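PDB 4F8Y: NADPH Quinone Oxidoreductase from Streptococcus mutans, which probably catalyses the FAD-dependent reduction of quinones such as menadione with electrons from NADPH. Local coordinates for residues K2-Y7 / D75-I80; S121-T126 / P157-E162. One frame throughout, in Å; residues are numbered along the deposited sequence.

Contact 1: K2-Y7 / D75-I80; sequences KILIVY and DHLIFI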
# COMPACT_ATOMS: atom_id res chain seq x y z
N LYS A 2 -2.27 -26.03 7.28
CA LYS A 2 -2.25 -24.86 8.15
C LYS A 2 -2.64 -23.59 7.38
O LYS A 2 -1.99 -23.24 6.39
CB LYS A 2 -0.87 -24.72 8.81
CG LYS A 2 -0.52 -25.90 9.73
CD LYS A 2 0.93 -25.86 10.19
CE LYS A 2 1.89 -26.42 9.13
NZ LYS A 2 3.32 -26.03 9.37
N ILE A 3 -3.70 -22.93 7.82
CA ILE A 3 -4.23 -21.77 7.10
C ILE A 3 -4.13 -20.51 7.94
O ILE A 3 -4.68 -20.44 9.04
CB ILE A 3 -5.71 -21.98 6.68
CG1 ILE A 3 -5.84 -23.24 5.82
CG2 ILE A 3 -6.23 -20.76 5.94
CD1 ILE A 3 -7.12 -23.32 5.01
N LEU A 4 -3.42 -19.51 7.43
CA LEU A 4 -3.38 -18.22 8.10
C LEU A 4 -4.25 -17.22 7.34
O LEU A 4 -3.97 -16.90 6.18
CB LEU A 4 -1.93 -17.71 8.23
CG LEU A 4 -1.73 -16.33 8.85
CD1 LEU A 4 -1.83 -16.36 10.36
CD2 LEU A 4 -0.39 -15.74 8.42
N ILE A 5 -5.31 -16.74 7.98
CA ILE A 5 -6.12 -15.67 7.43
C ILE A 5 -5.56 -14.35 7.95
O ILE A 5 -5.56 -14.13 9.16
CB ILE A 5 -7.62 -15.76 7.87
CG1 ILE A 5 -8.24 -17.12 7.51
CG2 ILE A 5 -8.43 -14.62 7.25
CD1 ILE A 5 -9.39 -17.52 8.41
N VAL A 6 -5.07 -13.50 7.06
CA VAL A 6 -4.69 -12.14 7.45
C VAL A 6 -5.85 -11.19 7.10
O VAL A 6 -6.18 -11.00 5.94
CB VAL A 6 -3.38 -11.68 6.77
CG1 VAL A 6 -2.95 -10.34 7.32
CG2 VAL A 6 -2.29 -12.71 7.00
N TYR A 7 -6.46 -10.62 8.14
CA TYR A 7 -7.69 -9.84 7.99
C TYR A 7 -7.46 -8.35 8.32
O TYR A 7 -6.83 -8.00 9.33
CB TYR A 7 -8.80 -10.45 8.87
CG TYR A 7 -9.96 -9.53 9.18
CD1 TYR A 7 -11.03 -9.40 8.30
CD2 TYR A 7 -10.00 -8.82 10.38
CE1 TYR A 7 -12.10 -8.56 8.60
CE2 TYR A 7 -11.06 -7.98 10.68
CZ TYR A 7 -12.11 -7.86 9.79
OH TYR A 7 -13.17 -7.02 10.08
N ASP A 75 0.59 -23.07 5.45
CA ASP A 75 0.66 -23.69 4.13
C ASP A 75 -0.14 -22.83 3.16
O ASP A 75 0.17 -22.76 1.97
CB ASP A 75 0.09 -25.12 4.13
CG ASP A 75 0.83 -26.05 5.06
OD1 ASP A 75 2.07 -26.06 5.02
OD2 ASP A 75 0.16 -26.77 5.84
N HIS A 76 -1.19 -22.18 3.68
CA HIS A 76 -2.12 -21.39 2.87
C HIS A 76 -2.52 -20.09 3.58
O HIS A 76 -2.93 -20.11 4.74
CB HIS A 76 -3.36 -22.23 2.53
CG HIS A 76 -4.30 -21.57 1.57
ND1 HIS A 76 -4.12 -21.61 0.20
CD2 HIS A 76 -5.45 -20.87 1.77
CE1 HIS A 76 -5.11 -20.96 -0.39
NE2 HIS A 76 -5.93 -20.50 0.54
N LEU A 77 -2.38 -18.97 2.89
CA LEU A 77 -2.73 -17.66 3.45
C LEU A 77 -3.94 -17.08 2.74
O LEU A 77 -3.98 -17.00 1.52
CB LEU A 77 -1.56 -16.68 3.35
CG LEU A 77 -0.28 -17.05 4.09
CD1 LEU A 77 0.67 -17.85 3.19
CD2 LEU A 77 0.41 -15.79 4.57
N ILE A 78 -4.94 -16.68 3.52
CA ILE A 78 -6.09 -15.99 2.94
C ILE A 78 -6.00 -14.52 3.33
O ILE A 78 -5.96 -14.20 4.52
CB ILE A 78 -7.43 -16.60 3.43
CG1 ILE A 78 -7.45 -18.11 3.17
CG2 ILE A 78 -8.60 -15.89 2.77
CD1 ILE A 78 -8.62 -18.86 3.83
N PHE A 79 -5.93 -13.63 2.35
CA PHE A 79 -5.92 -12.19 2.62
C PHE A 79 -7.31 -11.58 2.40
O PHE A 79 -7.87 -11.69 1.31
CB PHE A 79 -4.89 -11.47 1.75
CG PHE A 79 -3.46 -11.84 2.06
CD1 PHE A 79 -2.73 -11.13 3.00
CD2 PHE A 79 -2.84 -12.90 1.41
CE1 PHE A 79 -1.41 -11.46 3.29
CE2 PHE A 79 -1.52 -13.24 1.70
CZ PHE A 79 -0.81 -12.52 2.63
N ILE A 80 -7.85 -10.95 3.43
CA ILE A 80 -9.15 -10.27 3.34
C ILE A 80 -9.02 -8.77 3.61
O ILE A 80 -8.65 -8.37 4.71
CB ILE A 80 -10.18 -10.87 4.34
CG1 ILE A 80 -10.40 -12.36 4.07
CG2 ILE A 80 -11.51 -10.09 4.29
CD1 ILE A 80 -11.20 -13.05 5.15
O HOH W 1 4.08 -25.99 6.62
O HOH W 2 -5.90 -8.49 4.87
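K2 meets D75 just before the parallel pairing of strands 2-7 and 76-82, and a ladder of backbone bonds joins the strands. K2 O takes two donors, D75 N at 2.8 Å and H76 N at 3.0 Å. Further along, L4 N binds H76 O, I78 N binds L4 O, V6 N binds I78 O and I80 N binds V6 O. A water donates to both V6 O and I80 O where the segments end.

The polar end is tied by D75. Its OD2 accepts K2 N at 2.9 Å in a nearly straight bond, on the anti side of the carboxylate and 30° out of its plane. The charged ends are not in direct contact, with K2 NZ 4.5 Å from D75 OD1. A water bridges these two atoms, and K2 NZ also bonds to W73 O.

Apolar side chains meet on both faces. On one, I78 CD1 reaches back to I3 CG2 at 3.7 Å, and I80 CD1 lies beside I5 CG2 at 3.8 Å. In I78 and I80, CG1 lies beside the backbone N (chi1 -54° and -60°), and the extended chi2 carries CD1 back along the strand. On the other face, L4 CD2 meets L77 CD2 at 3.9 Å, and V6 CB lies at 3.9 Å from F79 CD1. Helix 15-26 covers I5, I78 and I80. These are neighbouring inner strands of the parallel sheet of the flavodoxin-like fold.

Contact 2: S121-T126 / P157-E162; sequences SAWIIT and PVKLTE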
# COMPACT_ATOMS: atom_id res chain seq x y z
N SER A 121 0.48 -21.46 -0.76
CA SER A 121 -0.47 -20.89 -1.71
C SER A 121 -1.28 -19.80 -1.01
O SER A 121 -1.12 -19.58 0.18
CB SER A 121 -1.40 -21.98 -2.26
OG SER A 121 -1.85 -22.83 -1.23
N ALA A 122 -2.12 -19.11 -1.76
CA ALA A 122 -2.86 -18.00 -1.16
C ALA A 122 -4.19 -17.72 -1.84
O ALA A 122 -4.43 -18.11 -2.98
CB ALA A 122 -2.00 -16.73 -1.14
N TRP A 123 -5.05 -17.02 -1.11
CA TRP A 123 -6.32 -16.57 -1.63
C TRP A 123 -6.44 -15.13 -1.18
O TRP A 123 -6.24 -14.82 -0.01
CB TRP A 123 -7.46 -17.41 -1.04
CG TRP A 123 -8.84 -17.11 -1.56
CD1 TRP A 123 -9.17 -16.51 -2.73
CD2 TRP A 123 -10.07 -17.47 -0.92
NE1 TRP A 123 -10.54 -16.43 -2.85
CE2 TRP A 123 -11.11 -17.02 -1.75
CE3 TRP A 123 -10.40 -18.11 0.28
CZ2 TRP A 123 -12.46 -17.20 -1.43
CZ3 TRP A 123 -11.72 -18.28 0.61
CH2 TRP A 123 -12.74 -17.83 -0.24
N ILE A 124 -6.72 -14.23 -2.12
CA ILE A 124 -6.92 -12.83 -1.80
C ILE A 124 -8.39 -12.50 -2.02
O ILE A 124 -8.92 -12.72 -3.12
CB ILE A 124 -6.04 -11.91 -2.66
CG1 ILE A 124 -4.55 -12.19 -2.39
CG2 ILE A 124 -6.39 -10.46 -2.40
CD1 ILE A 124 -3.64 -11.70 -3.49
N ILE A 125 -9.05 -12.02 -0.98
CA ILE A 125 -10.44 -11.59 -1.09
C ILE A 125 -10.55 -10.07 -0.94
O ILE A 125 -10.27 -9.52 0.12
CB ILE A 125 -11.38 -12.31 -0.09
CG1 ILE A 125 -11.15 -13.82 -0.13
CG2 ILE A 125 -12.83 -12.01 -0.43
CD1 ILE A 125 -11.74 -14.55 1.06
N THR A 126 -10.96 -9.42 -2.02
CA THR A 126 -11.04 -7.97 -2.06
C THR A 126 -12.49 -7.48 -2.17
O THR A 126 -13.36 -8.16 -2.72
CB THR A 126 -10.24 -7.37 -3.26
OG1 THR A 126 -10.26 -8.28 -4.36
CG2 THR A 126 -8.80 -7.12 -2.88
N PRO A 157 -0.33 -21.66 -6.05
CA PRO A 157 -0.98 -20.60 -6.83
C PRO A 157 -1.46 -19.45 -5.94
O PRO A 157 -1.31 -19.49 -4.72
CB PRO A 157 -2.18 -21.31 -7.44
CG PRO A 157 -2.48 -22.43 -6.53
CD PRO A 157 -1.16 -22.88 -5.99
N VAL A 158 -2.02 -18.44 -6.58
CA VAL A 158 -2.66 -17.33 -5.88
C VAL A 158 -4.00 -17.09 -6.57
O VAL A 158 -4.05 -16.78 -7.76
CB VAL A 158 -1.80 -16.04 -5.91
CG1 VAL A 158 -2.57 -14.85 -5.33
CG2 VAL A 158 -0.49 -16.24 -5.16
N LYS A 159 -5.09 -17.26 -5.82
CA LYS A 159 -6.44 -16.99 -6.30
C LYS A 159 -6.82 -15.56 -5.92
O LYS A 159 -6.65 -15.14 -4.77
CB LYS A 159 -7.42 -17.98 -5.66
CG LYS A 159 -8.88 -17.91 -6.13
CD LYS A 159 -9.69 -19.07 -5.54
CE LYS A 159 -11.17 -18.92 -5.82
NZ LYS A 159 -11.47 -18.86 -7.28
N LEU A 160 -7.31 -14.79 -6.89
CA LEU A 160 -7.77 -13.43 -6.64
C LEU A 160 -9.28 -13.34 -6.81
O LEU A 160 -9.81 -13.51 -7.91
CB LEU A 160 -7.04 -12.42 -7.53
CG LEU A 160 -7.47 -10.96 -7.46
CD1 LEU A 160 -7.61 -10.50 -6.02
CD2 LEU A 160 -6.48 -10.06 -8.21
N THR A 161 -9.97 -13.09 -5.70
CA THR A 161 -11.42 -13.04 -5.68
C THR A 161 -11.88 -11.61 -5.38
O THR A 161 -11.74 -11.11 -4.26
CB THR A 161 -11.99 -14.03 -4.63
OG1 THR A 161 -11.72 -15.37 -5.06
CG2 THR A 161 -13.50 -13.85 -4.46
N GLU A 162 -12.43 -10.96 -6.40
CA GLU A 162 -12.85 -9.56 -6.31
C GLU A 162 -14.37 -9.44 -6.20
O GLU A 162 -15.10 -9.88 -7.08
CB GLU A 162 -12.34 -8.79 -7.53
CG GLU A 162 -10.95 -9.22 -7.95
CD GLU A 162 -10.51 -8.61 -9.25
OE1 GLU A 162 -10.38 -7.37 -9.31
OE2 GLU A 162 -10.27 -9.37 -10.21
O HOH W 3 -9.91 -6.16 -6.50
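The indole of W123 lies between I125 of its own strand and the chain of K159, with T161 at its edge. I125 CG1 sits over the centre of one face, 3.6 Å above the plane. On the side of the plane opposite I125, the aliphatic chain of K159 passes along the CD1-NE1 rim, with K159 CG 3.7 Å from W123 CD1. K159 O and T161 OG1 lie at the edge, in plane. W123 NE1 donates to T161 OG1 at 2.7 Å, nearly straight (172°), which helps fix the rotation of the ring. W123 CG is anti to the backbone N (chi1 -176°) and T161 OG1 lies beside its own (chi1 -67°), which brings NE1 and OG1 into line. I184 of helix 171-186 touches W123, K159 and T161.

On the other face of the sheet I124 CD1 meets V158 CG1 at 3.8 Å, and I124 CG2 meets L160 CD1 at 3.8 Å. Helix 143-150 packs here through L145 and L150.

Backbone bonds alternate between the strands, from A122 N with P157 O to T126 N with T161 O. A water bridges T126 OG1 and E162 OE1. Strands 120-127 and 155-163, with helix 143-150, form a beta-alpha-beta unit at one edge of this chain's flavodoxin-like sheet.

Contacts 1 and 2 lie in one parallel sheet, their centres 10 Å apart. Strands 76-82 and 120-127 are neighbours and join them. F79 N lies 2.7 Å from W123 O and F79 O lies 2.6 Å from I125 N, both probable hydrogen bonds. H76 ND1 bonds to S121 OG, and W123 touches H76 and I78. The strand order is 32-37, 2-7, 76-82, 120-127, 155-163. Both contacts run toward the cofactor at their C-terminal ends. The side chains of Y7 and T126 are each about 7 Å from a bound FAD. The side chain of E162 is about 13 Å from a bound menadione.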